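Local coordinates for manganese-dependent inorganic pyrophosphatase (PDB 2EB0), which catalyses the manganese-dependent hydrolysis of diphosphate to two phosphates as a family II inorganic pyrophosphatase, at residues 30-35 and 52-57; 46-51 and 137-142; 194-199 and 234-239; 209-214 and 245-250. One frame throughout, in Å; residues are numbered along the deposited sequence.

Contact 1 of 4, residues 30-35 and 52-57; sequences ARLGDI and ELIESA
L53 lies against the flat guanidinium group of R31. The two side chains cross at about a right angle, and L53 CB sits over the centre of one guanidinium face, 3.5 Å from R31 CZ. The arginine gets there with CG between its own backbone N and carbonyl carbon (chi1 56°), and the chain then runs extended to NE. Its polar end is held from two sides: R31 NH1 donates to G33 O of its own segment at 2.8 Å, and R31 NE to P51 O, just before the partner strand. G33 O lies in the guanidinium plane, while NH1 stands well above the plane of that carbonyl. The backbones pair as parallel strands, weakly bonded, in the Rossmann-like DHH domain, with 52-53 at the edge of the sheet within this chain. They belong to a beta-alpha-beta unit whose helix is 37-45. R31 N donates to E52 O at 3.0 Å, and I54 N gives R31 O a nearly straight bond of 3.1 Å. A leucine in place of R31 would probably leave G33 O and P51 O without these donors and L53 without its flat partner. On the other face of the sheet A30 CB meets I54 CD1 at 3.7 Å, beside V5 of strand 2-5.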
loop_
_atom_site.group_PDB
_atom_site.type_symbol
_atom_site.label_atom_id
_atom_site.label_comp_id
_atom_site.label_asym_id
_atom_site.label_seq_id
_atom_site.Cartn_x
_atom_site.Cartn_y
_atom_site.Cartn_z
ATOM N N ALA B 30 -18.606 -7.745 -8.584
ATOM C CA ALA B 30 -19.641 -7.433 -7.618
ATOM C C ALA B 30 -19.595 -5.960 -7.247
ATOM O O ALA B 30 -18.645 -5.247 -7.601
ATOM C CB ALA B 30 -19.475 -8.303 -6.376
ATOM N N ARG B 31 -20.631 -5.526 -6.530
ATOM C CA ARG B 31 -20.776 -4.146 -6.091
ATOM C C ARG B 31 -21.269 -4.108 -4.642
ATOM O O ARG B 31 -21.922 -5.039 -4.176
ATOM C CB ARG B 31 -21.768 -3.426 -7.014
ATOM C CG ARG B 31 -23.122 -4.116 -7.103
ATOM C CD ARG B 31 -23.946 -3.634 -8.300
ATOM N NE ARG B 31 -25.252 -4.294 -8.371
ATOM C CZ ARG B 31 -26.331 -3.892 -7.700
ATOM N NH1 ARG B 31 -26.273 -2.828 -6.904
ATOM N NH2 ARG B 31 -27.475 -4.551 -7.828
ATOM N N LEU B 32 -20.949 -3.030 -3.936
ATOM C CA LEU B 32 -21.345 -2.874 -2.541
ATOM C C LEU B 32 -22.499 -1.902 -2.368
ATOM O O LEU B 32 -22.885 -1.595 -1.246
ATOM C CB LEU B 32 -20.157 -2.390 -1.694
ATOM C CG LEU B 32 -18.973 -3.340 -1.473
ATOM C CD1 LEU B 32 -18.003 -2.737 -0.458
ATOM C CD2 LEU B 32 -19.478 -4.674 -0.961
ATOM N N GLY B 33 -23.048 -1.417 -3.479
ATOM C CA GLY B 33 -24.155 -0.474 -3.410
ATOM C C GLY B 33 -24.892 -0.318 -4.730
ATOM O O GLY B 33 -24.586 -1.006 -5.701
ATOM N N ASP B 34 -25.866 0.585 -4.771
ATOM C CA ASP B 34 -26.635 0.803 -5.991
ATOM C C ASP B 34 -25.865 1.631 -7.004
ATOM O O ASP B 34 -25.054 2.474 -6.639
ATOM C CB ASP B 34 -27.968 1.480 -5.674
ATOM C CG ASP B 34 -28.973 0.522 -5.071
ATOM O OD1 ASP B 34 -29.217 -0.541 -5.679
ATOM O OD2 ASP B 34 -29.521 0.833 -3.992
ATOM N N ILE B 35 -26.127 1.373 -8.279
ATOM C CA ILE B 35 -25.461 2.068 -9.379
ATOM C C ILE B 35 -26.078 3.447 -9.625
ATOM O O ILE B 35 -27.294 3.610 -9.542
ATOM C CB ILE B 35 -25.555 1.215 -10.658
ATOM C CG1 ILE B 35 -25.130 2.014 -11.881
ATOM C CG2 ILE B 35 -26.961 0.728 -10.834
ATOM C CD1 ILE B 35 -25.201 1.212 -13.161
ATOM N N GLU B 52 -23.334 -8.261 -9.715
ATOM C CA GLU B 52 -24.196 -8.680 -8.613
ATOM C C GLU B 52 -23.874 -7.910 -7.330
ATOM O O GLU B 52 -22.722 -7.566 -7.063
ATOM C CB GLU B 52 -24.050 -10.185 -8.356
ATOM C CG GLU B 52 -22.835 -10.556 -7.512
ATOM C CD GLU B 52 -22.771 -12.039 -7.205
ATOM O OE1 GLU B 52 -22.333 -12.813 -8.082
ATOM O OE2 GLU B 52 -23.171 -12.430 -6.086
ATOM N N LEU B 53 -24.908 -7.644 -6.545
ATOM C CA LEU B 53 -24.767 -6.928 -5.285
ATOM C C LEU B 53 -24.489 -7.879 -4.117
ATOM O O LEU B 53 -25.183 -8.869 -3.952
ATOM C CB LEU B 53 -26.050 -6.158 -4.983
ATOM C CG LEU B 53 -26.149 -5.592 -3.562
ATOM C CD1 LEU B 53 -25.340 -4.289 -3.448
ATOM C CD2 LEU B 53 -27.604 -5.332 -3.234
ATOM N N ILE B 54 -23.468 -7.587 -3.318
ATOM C CA ILE B 54 -23.165 -8.409 -2.143
ATOM C C ILE B 54 -23.002 -7.474 -0.959
ATOM O O ILE B 54 -22.882 -6.262 -1.137
ATOM C CB ILE B 54 -21.884 -9.242 -2.309
ATOM C CG1 ILE B 54 -20.692 -8.333 -2.605
ATOM C CG2 ILE B 54 -22.088 -10.269 -3.395
ATOM C CD1 ILE B 54 -19.400 -9.076 -2.786
ATOM N N GLU B 55 -22.989 -8.026 0.249
ATOM C CA GLU B 55 -22.885 -7.193 1.441
ATOM C C GLU B 55 -21.959 -7.750 2.508
ATOM O O GLU B 55 -21.480 -7.012 3.367
ATOM C CB GLU B 55 -24.277 -6.999 2.041
ATOM C CG GLU B 55 -25.278 -6.375 1.086
ATOM C CD GLU B 55 -26.647 -7.025 1.167
ATOM O OE1 GLU B 55 -27.225 -7.074 2.275
ATOM O OE2 GLU B 55 -27.142 -7.487 0.116
ATOM N N SER B 56 -21.716 -9.052 2.460
ATOM C CA SER B 56 -20.868 -9.691 3.451
ATOM C C SER B 56 -19.670 -10.384 2.816
ATOM O O SER B 56 -19.802 -11.070 1.807
ATOM C CB SER B 56 -21.694 -10.703 4.254
ATOM O OG SER B 56 -20.874 -11.451 5.128
ATOM N N ALA B 57 -18.501 -10.203 3.419
ATOM C CA ALA B 57 -17.285 -10.805 2.897
ATOM C C ALA B 57 -17.030 -12.164 3.524
ATOM O O ALA B 57 -16.165 -12.909 3.066
ATOM C CB ALA B 57 -16.102 -9.892 3.158
#

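Contact 2 of 4, residues 46-51 and 137-142; sequences FGVMEP and AGLLLS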
loop_
_atom_site.group_PDB
_atom_site.type_symbol
_atom_site.label_atom_id
_atom_site.label_comp_id
_atom_site.label_asym_id
_atom_site.label_seq_id
_atom_site.Cartn_x
_atom_site.Cartn_y
_atom_site.Cartn_z
ATOM N N PHE B 46 -22.429 0.119 -23.479
ATOM C CA PHE B 46 -21.582 -0.939 -24.004
ATOM C C PHE B 46 -22.141 -2.338 -23.887
ATOM O O PHE B 46 -21.409 -3.310 -24.031
ATOM C CB PHE B 46 -20.193 -0.858 -23.371
ATOM C CG PHE B 46 -19.503 0.436 -23.652
ATOM C CD1 PHE B 46 -19.529 1.468 -22.725
ATOM C CD2 PHE B 46 -18.888 0.653 -24.885
ATOM C CE1 PHE B 46 -18.952 2.708 -23.020
ATOM C CE2 PHE B 46 -18.312 1.882 -25.186
ATOM C CZ PHE B 46 -18.342 2.915 -24.251
ATOM N N GLY B 47 -23.446 -2.430 -23.647
ATOM C CA GLY B 47 -24.099 -3.722 -23.533
ATOM C C GLY B 47 -23.476 -4.635 -22.500
ATOM O O GLY B 47 -23.299 -5.821 -22.744
ATOM N N VAL B 48 -23.149 -4.076 -21.343
ATOM C CA VAL B 48 -22.548 -4.832 -20.255
ATOM C C VAL B 48 -23.535 -4.972 -19.101
ATOM O O VAL B 48 -24.174 -4.007 -18.704
ATOM C CB VAL B 48 -21.253 -4.133 -19.751
ATOM C CG1 VAL B 48 -20.698 -4.856 -18.520
ATOM C CG2 VAL B 48 -20.203 -4.122 -20.876
ATOM N N MET B 49 -23.653 -6.177 -18.564
ATOM C CA MET B 49 -24.566 -6.439 -17.451
ATOM C C MET B 49 -24.054 -5.871 -16.130
ATOM O O MET B 49 -22.848 -5.844 -15.876
ATOM C CB MET B 49 -24.793 -7.945 -17.303
ATOM C CG MET B 49 -25.260 -8.634 -18.586
ATOM S SD MET B 49 -26.770 -7.911 -19.287
ATOM C CE MET B 49 -26.073 -6.871 -20.594
ATOM N N GLU B 50 -24.986 -5.418 -15.300
ATOM C CA GLU B 50 -24.679 -4.854 -13.988
ATOM C C GLU B 50 -24.222 -5.950 -13.019
ATOM O O GLU B 50 -24.912 -6.942 -12.844
ATOM C CB GLU B 50 -25.929 -4.182 -13.428
ATOM C CG GLU B 50 -25.745 -3.518 -12.084
ATOM C CD GLU B 50 -27.072 -3.163 -11.434
ATOM O OE1 GLU B 50 -27.069 -2.390 -10.449
ATOM O OE2 GLU B 50 -28.116 -3.666 -11.904
ATOM N N PRO B 51 -23.069 -5.762 -12.358
ATOM C CA PRO B 51 -22.488 -6.715 -11.396
ATOM C C PRO B 51 -23.437 -7.046 -10.248
ATOM O O PRO B 51 -24.225 -6.203 -9.833
ATOM C CB PRO B 51 -21.250 -5.986 -10.876
ATOM C CG PRO B 51 -20.950 -4.981 -11.930
ATOM C CD PRO B 51 -22.295 -4.513 -12.370
ATOM N N ALA B 137 -13.437 -2.374 -23.074
ATOM C CA ALA B 137 -12.532 -1.255 -23.326
ATOM C C ALA B 137 -13.343 0.032 -23.136
ATOM O O ALA B 137 -12.830 1.047 -22.657
ATOM C CB ALA B 137 -11.977 -1.323 -24.740
ATOM N N GLY B 138 -14.620 -0.036 -23.506
ATOM C CA GLY B 138 -15.505 1.104 -23.360
ATOM C C GLY B 138 -15.745 1.453 -21.903
ATOM O O GLY B 138 -15.872 2.628 -21.566
ATOM N N LEU B 139 -15.819 0.445 -21.033
ATOM C CA LEU B 139 -16.040 0.701 -19.608
ATOM C C LEU B 139 -14.826 1.364 -18.984
ATOM O O LEU B 139 -14.955 2.296 -18.192
ATOM C CB LEU B 139 -16.321 -0.587 -18.831
ATOM C CG LEU B 139 -17.547 -1.449 -19.115
ATOM C CD1 LEU B 139 -17.662 -2.453 -17.977
ATOM C CD2 LEU B 139 -18.822 -0.612 -19.214
ATOM N N LEU B 140 -13.643 0.866 -19.330
ATOM C CA LEU B 140 -12.411 1.423 -18.798
ATOM C C LEU B 140 -12.313 2.872 -19.232
ATOM O O LEU B 140 -11.904 3.744 -18.458
ATOM C CB LEU B 140 -11.199 0.649 -19.311
ATOM C CG LEU B 140 -11.028 -0.796 -18.843
ATOM C CD1 LEU B 140 -9.697 -1.339 -19.393
ATOM C CD2 LEU B 140 -11.055 -0.863 -17.320
ATOM N N LEU B 141 -12.688 3.116 -20.485
ATOM C CA LEU B 141 -12.669 4.453 -21.054
ATOM C C LEU B 141 -13.602 5.344 -20.255
ATOM O O LEU B 141 -13.235 6.441 -19.849
ATOM C CB LEU B 141 -13.136 4.421 -22.509
ATOM C CG LEU B 141 -13.351 5.800 -23.145
ATOM C CD1 LEU B 141 -12.126 6.675 -22.937
ATOM C CD2 LEU B 141 -13.640 5.621 -24.633
ATOM N N SER B 142 -14.819 4.863 -20.043
ATOM C CA SER B 142 -15.818 5.616 -19.295
ATOM C C SER B 142 -15.322 5.902 -17.877
ATOM O O SER B 142 -15.496 7.005 -17.354
ATOM C CB SER B 142 -17.126 4.827 -19.230
ATOM O OG SER B 142 -17.517 4.414 -20.524
#
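The backbone of F46 comes within 6.4 Å, CA to CA, of G138 on helix 134-148, just where helix 37-45 ends and the chain turns away. That end is a Schellman motif with G47, at positive phi, as its C-prime residue. The contact thus packs a helix C-terminus and the loop leading to strand 52-53 against a second helix of the DHH domain. F46 lays one ring face on the glycine. G138 CA stands 3.5 Å from the centroid of the F46 ring, 16° off its normal, in a CH-pi contact. A side chain at G138 would run into the ring, and its absence lets the phenyl group rest on the helix backbone. The F46 side chain leaves with CG anti to its carbonyl carbon (chi1 -61°), which turns the ring toward the helix. L139 packs beside it, with L139 CD2 4.1 Å from F46 CD1. V48 and L139 meet tip to tip, V48 CG1 lying 3.9 Å from L139 CD1. V42 and L43 of helix 37-45 and A16 of helix 12-25 also touch L139. One turn further on, S142 OG lies 3.3 Å from F46 CE1. This hydroxyl is turned back to its own helix and donates to G138 O at 2.6 Å. The same oxygen also accepts from S142 N at 2.9 Å, the two donors reaching it from opposite faces of the carbonyl plane.

Contact 3 of 4, residues 194-199 and 234-239; sequences KPEEII and YKLLEE
Apolar contacts carry most of this helix pair, and I199 and L236 are at their centre. I199 CD1 lies 3.5 Å from L236 CB and 3.6 Å from L237 CD2, so one methyl fits between two neighbouring leucines. The I199 and L237 side chains slide past each other in opposite directions, while I199 crosses L236 obliquely. I199 sends CG1 anti to its carbonyl carbon (chi1 -79°), with chi2 extended, and this carries CD1 across to helix 230-243. Replacing I199 by alanine would probably open a gap beside L236 and L237 and leave their side chains freer to turn. L236 CD1 meets the first turn of the other helix, 3.8 Å from P195 CB and 3.6 Å from E196 N. L237 also touches F251 and L264 on strands 248-255 and 260-267. Polar groups play a smaller part. E196 bends at chi2 and crosses L236 at about a right angle, bringing E196 OE1 to 3.9 Å from L236 CD1. K194, the N-cap residue of helix 195-201, donates its backbone N to E197 OE1 at 2.9 Å. The short helix segments cross at -61°, with their axes 10.0 Å apart. The arrangement is helix-on-helix packing beside the mixed sheet of the DHHA2 domain.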
loop_
_atom_site.group_PDB
_atom_site.type_symbol
_atom_site.label_atom_id
_atom_site.label_comp_id
_atom_site.label_asym_id
_atom_site.label_seq_id
_atom_site.Cartn_x
_atom_site.Cartn_y
_atom_site.Cartn_z
ATOM N N LYS B 194 -33.635 14.444 -5.334
ATOM C CA LYS B 194 -33.999 14.996 -4.039
ATOM C C LYS B 194 -32.783 15.051 -3.102
ATOM O O LYS B 194 -31.891 14.199 -3.168
ATOM C CB LYS B 194 -35.114 14.149 -3.416
ATOM C CG LYS B 194 -36.438 14.246 -4.162
ATOM C CD LYS B 194 -37.391 13.118 -3.797
ATOM C CE LYS B 194 -36.884 11.779 -4.317
ATOM N NZ LYS B 194 -37.875 10.683 -4.123
ATOM N N PRO B 195 -32.734 16.067 -2.221
ATOM C CA PRO B 195 -31.638 16.254 -1.266
ATOM C C PRO B 195 -31.032 14.974 -0.695
ATOM O O PRO B 195 -29.818 14.793 -0.732
ATOM C CB PRO B 195 -32.273 17.135 -0.206
ATOM C CG PRO B 195 -33.081 18.078 -1.068
ATOM C CD PRO B 195 -33.742 17.135 -2.072
ATOM N N GLU B 196 -31.872 14.088 -0.175
ATOM C CA GLU B 196 -31.390 12.836 0.391
ATOM C C GLU B 196 -30.588 12.002 -0.620
ATOM O O GLU B 196 -29.537 11.450 -0.282
ATOM C CB GLU B 196 -32.565 12.011 0.916
ATOM C CG GLU B 196 -32.144 10.739 1.633
ATOM C CD GLU B 196 -31.343 11.018 2.893
ATOM O OE1 GLU B 196 -31.898 11.628 3.836
ATOM O OE2 GLU B 196 -30.156 10.631 2.944
ATOM N N GLU B 197 -31.084 11.910 -1.853
ATOM C CA GLU B 197 -30.409 11.138 -2.902
ATOM C C GLU B 197 -29.055 11.742 -3.283
ATOM O O GLU B 197 -28.077 11.026 -3.521
ATOM C CB GLU B 197 -31.301 11.054 -4.140
ATOM C CG GLU B 197 -32.634 10.359 -3.897
ATOM C CD GLU B 197 -33.578 10.490 -5.080
ATOM O OE1 GLU B 197 -34.035 11.619 -5.366
ATOM O OE2 GLU B 197 -33.859 9.464 -5.728
ATOM N N ILE B 198 -29.007 13.065 -3.340
ATOM C CA ILE B 198 -27.782 13.780 -3.674
ATOM C C ILE B 198 -26.713 13.536 -2.617
ATOM O O ILE B 198 -25.530 13.418 -2.925
ATOM C CB ILE B 198 -28.054 15.290 -3.771
ATOM C CG1 ILE B 198 -28.976 15.563 -4.963
ATOM C CG2 ILE B 198 -26.749 16.050 -3.899
ATOM C CD1 ILE B 198 -29.431 16.977 -5.062
ATOM N N ILE B 199 -27.142 13.450 -1.367
ATOM C CA ILE B 199 -26.229 13.230 -0.267
ATOM C C ILE B 199 -25.614 11.838 -0.271
ATOM O O ILE B 199 -24.407 11.683 -0.110
ATOM C CB ILE B 199 -26.943 13.465 1.078
ATOM C CG1 ILE B 199 -27.034 14.966 1.342
ATOM C CG2 ILE B 199 -26.209 12.745 2.207
ATOM C CD1 ILE B 199 -27.864 15.321 2.544
ATOM N N TYR B 234 -28.097 20.819 3.778
ATOM C CA TYR B 234 -27.370 21.104 5.012
ATOM C C TYR B 234 -28.091 20.542 6.238
ATOM O O TYR B 234 -27.471 19.921 7.108
ATOM C CB TYR B 234 -27.169 22.610 5.199
ATOM C CG TYR B 234 -26.136 22.917 6.260
ATOM C CD1 TYR B 234 -24.774 22.745 5.998
ATOM C CD2 TYR B 234 -26.517 23.316 7.545
ATOM C CE1 TYR B 234 -23.819 22.958 6.986
ATOM C CE2 TYR B 234 -25.566 23.531 8.542
ATOM C CZ TYR B 234 -24.221 23.349 8.255
ATOM O OH TYR B 234 -23.272 23.546 9.231
ATOM N N LYS B 235 -29.398 20.770 6.310
ATOM C CA LYS B 235 -30.186 20.271 7.430
ATOM C C LYS B 235 -29.992 18.761 7.543
ATOM O O LYS B 235 -29.686 18.241 8.626
ATOM C CB LYS B 235 -31.670 20.591 7.234
ATOM C CG LYS B 235 -32.543 20.163 8.408
ATOM C CD LYS B 235 -34.027 20.396 8.150
ATOM C CE LYS B 235 -34.369 21.873 8.037
ATOM N NZ LYS B 235 -35.828 22.069 7.796
ATOM N N LEU B 236 -30.153 18.057 6.421
ATOM C CA LEU B 236 -29.983 16.611 6.425
ATOM C C LEU B 236 -28.573 16.225 6.879
ATOM O O LEU B 236 -28.393 15.246 7.612
ATOM C CB LEU B 236 -30.287 16.026 5.040
ATOM C CG LEU B 236 -31.762 16.047 4.597
ATOM C CD1 LEU B 236 -31.895 15.494 3.185
ATOM C CD2 LEU B 236 -32.602 15.219 5.545
ATOM N N LEU B 237 -27.572 16.992 6.466
ATOM C CA LEU B 237 -26.205 16.680 6.864
ATOM C C LEU B 237 -26.009 16.899 8.369
ATOM O O LEU B 237 -25.184 16.232 8.999
ATOM C CB LEU B 237 -25.209 17.522 6.058
ATOM C CG LEU B 237 -25.121 17.247 4.542
ATOM C CD1 LEU B 237 -24.044 18.125 3.934
ATOM C CD2 LEU B 237 -24.796 15.785 4.275
ATOM N N GLU B 238 -26.774 17.824 8.941
ATOM C CA GLU B 238 -26.680 18.104 10.366
ATOM C C GLU B 238 -27.237 16.928 11.138
ATOM O O GLU B 238 -26.729 16.571 12.198
ATOM C CB GLU B 238 -27.456 19.374 10.725
ATOM C CG GLU B 238 -26.788 20.652 10.258
ATOM C CD GLU B 238 -27.513 21.902 10.725
ATOM O OE1 GLU B 238 -28.675 22.109 10.318
ATOM O OE2 GLU B 238 -26.920 22.680 11.501
ATOM N N GLU B 239 -28.289 16.331 10.585
ATOM C CA GLU B 239 -28.946 15.175 11.183
ATOM C C GLU B 239 -28.056 13.948 11.063
ATOM O O GLU B 239 -27.927 13.167 12.004
ATOM C CB GLU B 239 -30.282 14.903 10.483
ATOM C CG GLU B 239 -31.367 15.918 10.791
ATOM C CD GLU B 239 -31.850 15.831 12.228
ATOM O OE1 GLU B 239 -32.700 16.658 12.623
ATOM O OE2 GLU B 239 -31.385 14.934 12.962
#

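Contact 4 of 4, residues 209-214 and 245-250; sequences NGKKVG and GYDLIV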
loop_
_atom_site.group_PDB
_atom_site.type_symbol
_atom_site.label_atom_id
_atom_site.label_comp_id
_atom_site.label_asym_id
_atom_site.label_seq_id
_atom_site.Cartn_x
_atom_site.Cartn_y
_atom_site.Cartn_z
ATOM N N ASN B 209 -7.322 9.634 12.251
ATOM C CA ASN B 209 -6.733 9.651 13.585
ATOM C C ASN B 209 -7.830 9.428 14.639
ATOM O O ASN B 209 -7.996 10.219 15.566
ATOM C CB ASN B 209 -6.034 11.000 13.795
ATOM C CG ASN B 209 -5.076 10.993 14.959
ATOM O OD1 ASN B 209 -4.450 9.980 15.258
ATOM N ND2 ASN B 209 -4.936 12.139 15.610
ATOM N N GLY B 210 -8.588 8.351 14.465
ATOM C CA GLY B 210 -9.651 8.019 15.395
ATOM C C GLY B 210 -10.969 8.754 15.202
ATOM O O GLY B 210 -11.975 8.378 15.806
ATOM N N LYS B 211 -10.983 9.788 14.364
ATOM C CA LYS B 211 -12.206 10.560 14.143
ATOM C C LYS B 211 -12.999 10.140 12.908
ATOM O O LYS B 211 -12.440 9.888 11.837
ATOM C CB LYS B 211 -11.882 12.050 14.045
ATOM C CG LYS B 211 -11.168 12.616 15.261
ATOM C CD LYS B 211 -12.015 12.516 16.518
ATOM C CE LYS B 211 -11.340 13.215 17.680
ATOM N NZ LYS B 211 -11.170 14.671 17.405
ATOM N N LYS B 212 -14.314 10.075 13.071
ATOM C CA LYS B 212 -15.202 9.700 11.987
ATOM C C LYS B 212 -15.499 10.931 11.141
ATOM O O LYS B 212 -16.155 11.868 11.601
ATOM C CB LYS B 212 -16.501 9.123 12.558
ATOM C CG LYS B 212 -17.522 8.675 11.521
ATOM C CD LYS B 212 -18.759 8.093 12.209
ATOM C CE LYS B 212 -19.842 7.702 11.218
ATOM N NZ LYS B 212 -19.414 6.609 10.310
ATOM N N VAL B 213 -14.995 10.941 9.910
ATOM C CA VAL B 213 -15.240 12.062 9.012
ATOM C C VAL B 213 -15.901 11.573 7.740
ATOM O O VAL B 213 -15.612 10.479 7.246
ATOM C CB VAL B 213 -13.940 12.817 8.649
ATOM C CG1 VAL B 213 -14.259 14.001 7.730
ATOM C CG2 VAL B 213 -13.264 13.322 9.917
ATOM N N GLY B 214 -16.815 12.387 7.226
ATOM C CA GLY B 214 -17.509 12.043 6.007
ATOM C C GLY B 214 -17.305 13.147 4.992
ATOM O O GLY B 214 -17.300 14.333 5.337
ATOM N N GLY B 245 -22.825 9.758 14.456
ATOM C CA GLY B 245 -21.617 10.095 15.188
ATOM C C GLY B 245 -20.410 10.572 14.406
ATOM O O GLY B 245 -19.284 10.154 14.678
ATOM N N TYR B 246 -20.629 11.444 13.434
ATOM C CA TYR B 246 -19.520 11.980 12.654
ATOM C C TYR B 246 -18.878 13.129 13.419
ATOM O O TYR B 246 -19.573 13.973 13.981
ATOM C CB TYR B 246 -20.004 12.525 11.310
ATOM C CG TYR B 246 -20.345 11.485 10.282
ATOM C CD1 TYR B 246 -21.561 10.804 10.321
ATOM C CD2 TYR B 246 -19.454 11.193 9.247
ATOM C CE1 TYR B 246 -21.884 9.862 9.351
ATOM C CE2 TYR B 246 -19.769 10.252 8.276
ATOM C CZ TYR B 246 -20.983 9.593 8.332
ATOM O OH TYR B 246 -21.300 8.677 7.361
ATOM N N ASP B 247 -17.551 13.169 13.445
ATOM C CA ASP B 247 -16.879 14.264 14.121
ATOM C C ASP B 247 -16.948 15.459 13.177
ATOM O O ASP B 247 -16.983 16.614 13.619
ATOM C CB ASP B 247 -15.425 13.905 14.417
ATOM C CG ASP B 247 -14.688 15.018 15.131
ATOM O OD1 ASP B 247 -13.984 15.802 14.454
ATOM O OD2 ASP B 247 -14.828 15.115 16.372
ATOM N N LEU B 248 -16.993 15.163 11.875
ATOM C CA LEU B 248 -17.062 16.193 10.835
ATOM C C LEU B 248 -17.578 15.691 9.491
ATOM O O LEU B 248 -17.316 14.548 9.085
ATOM C CB LEU B 248 -15.679 16.812 10.602
ATOM C CG LEU B 248 -15.505 17.658 9.329
ATOM C CD1 LEU B 248 -16.251 18.988 9.449
ATOM C CD2 LEU B 248 -14.016 17.897 9.092
ATOM N N ILE B 249 -18.304 16.566 8.800
ATOM C CA ILE B 249 -18.840 16.257 7.479
ATOM C C ILE B 249 -18.636 17.452 6.547
ATOM O O ILE B 249 -18.903 18.603 6.911
ATOM C CB ILE B 249 -20.353 15.908 7.516
ATOM C CG1 ILE B 249 -20.557 14.519 8.129
ATOM C CG2 ILE B 249 -20.928 15.940 6.099
ATOM C CD1 ILE B 249 -21.998 14.040 8.123
ATOM N N VAL B 250 -18.133 17.155 5.354
ATOM C CA VAL B 250 -17.873 18.150 4.322
ATOM C C VAL B 250 -18.558 17.638 3.058
ATOM O O VAL B 250 -18.383 16.476 2.684
ATOM C CB VAL B 250 -16.357 18.283 4.043
ATOM C CG1 VAL B 250 -16.113 19.221 2.866
ATOM C CG2 VAL B 250 -15.642 18.776 5.289
HETATM O O HOH W 1 -13.578 16.695 17.785
HETATM O O HOH W 2 -22.161 6.506 9.039
#
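K212 lies across the ring of Y246. K212 CE stands over the middle of one ring face, 3.5 Å from the centroid, and K212 NZ lies 4.2 Å from the same centroid in a cation-pi contact. The lysine runs extended, with CG anti to the backbone N (chi1 -179°), and bends only at chi4. Its ammonium then reaches a water that also donates to Y246 OH. On the way K212 CD passes 3.3 Å from G245 O. The opposite ring face is met by I249 CD1, and the ring edge points at the V213-G214 backbone, where a side chain on G214 would collide with the tyrosine. The backbones form a parallel pair in the mixed sheet of the DHHA2 domain, joining strand 211-220 to strand 248-255. D247 N donates to K212 O at 2.7 Å and G214 N to L248 O at 2.9 Å, both in the carbonyl plane, and V250 N donates to G214 O at 2.9 Å. V213 and L248 share one face of the sheet and touch through V213 CG1 and L248 CD2. At the start of the strand pair, K211 NZ forms a long salt bridge of 3.8 Å to D247 OD2, and a water bonds both groups. Further out, N205 OD1 bonds the Y246 hydroxyl. Y305 of helix 293-306 bonds D247 OD1 through its OH, and the Y305 side chain touches K211, V213 and L248.

Overall arrangement
Contacts 1 and 2 belong to the DHH domain and contacts 3 and 4 to the DHHA2 domain. Contacts 1 and 2 touch directly: the loop 46-51 runs straight into 52-57, and R31 NE, 2.6 Å from P51 O, probably bonds to it. Contact 1 is near the metal site, with the L32 side chain about 5 Å from that of H7 and about 11 Å from a bound manganese. The S142 side chain of contact 2 is about 12 Å from a manganese. Contacts 3 and 4 meet where L237 O is 4.0 Å from I249 CD1, and lie away from the metals. The centres of contacts 2 and 4 are about 34 Å apart.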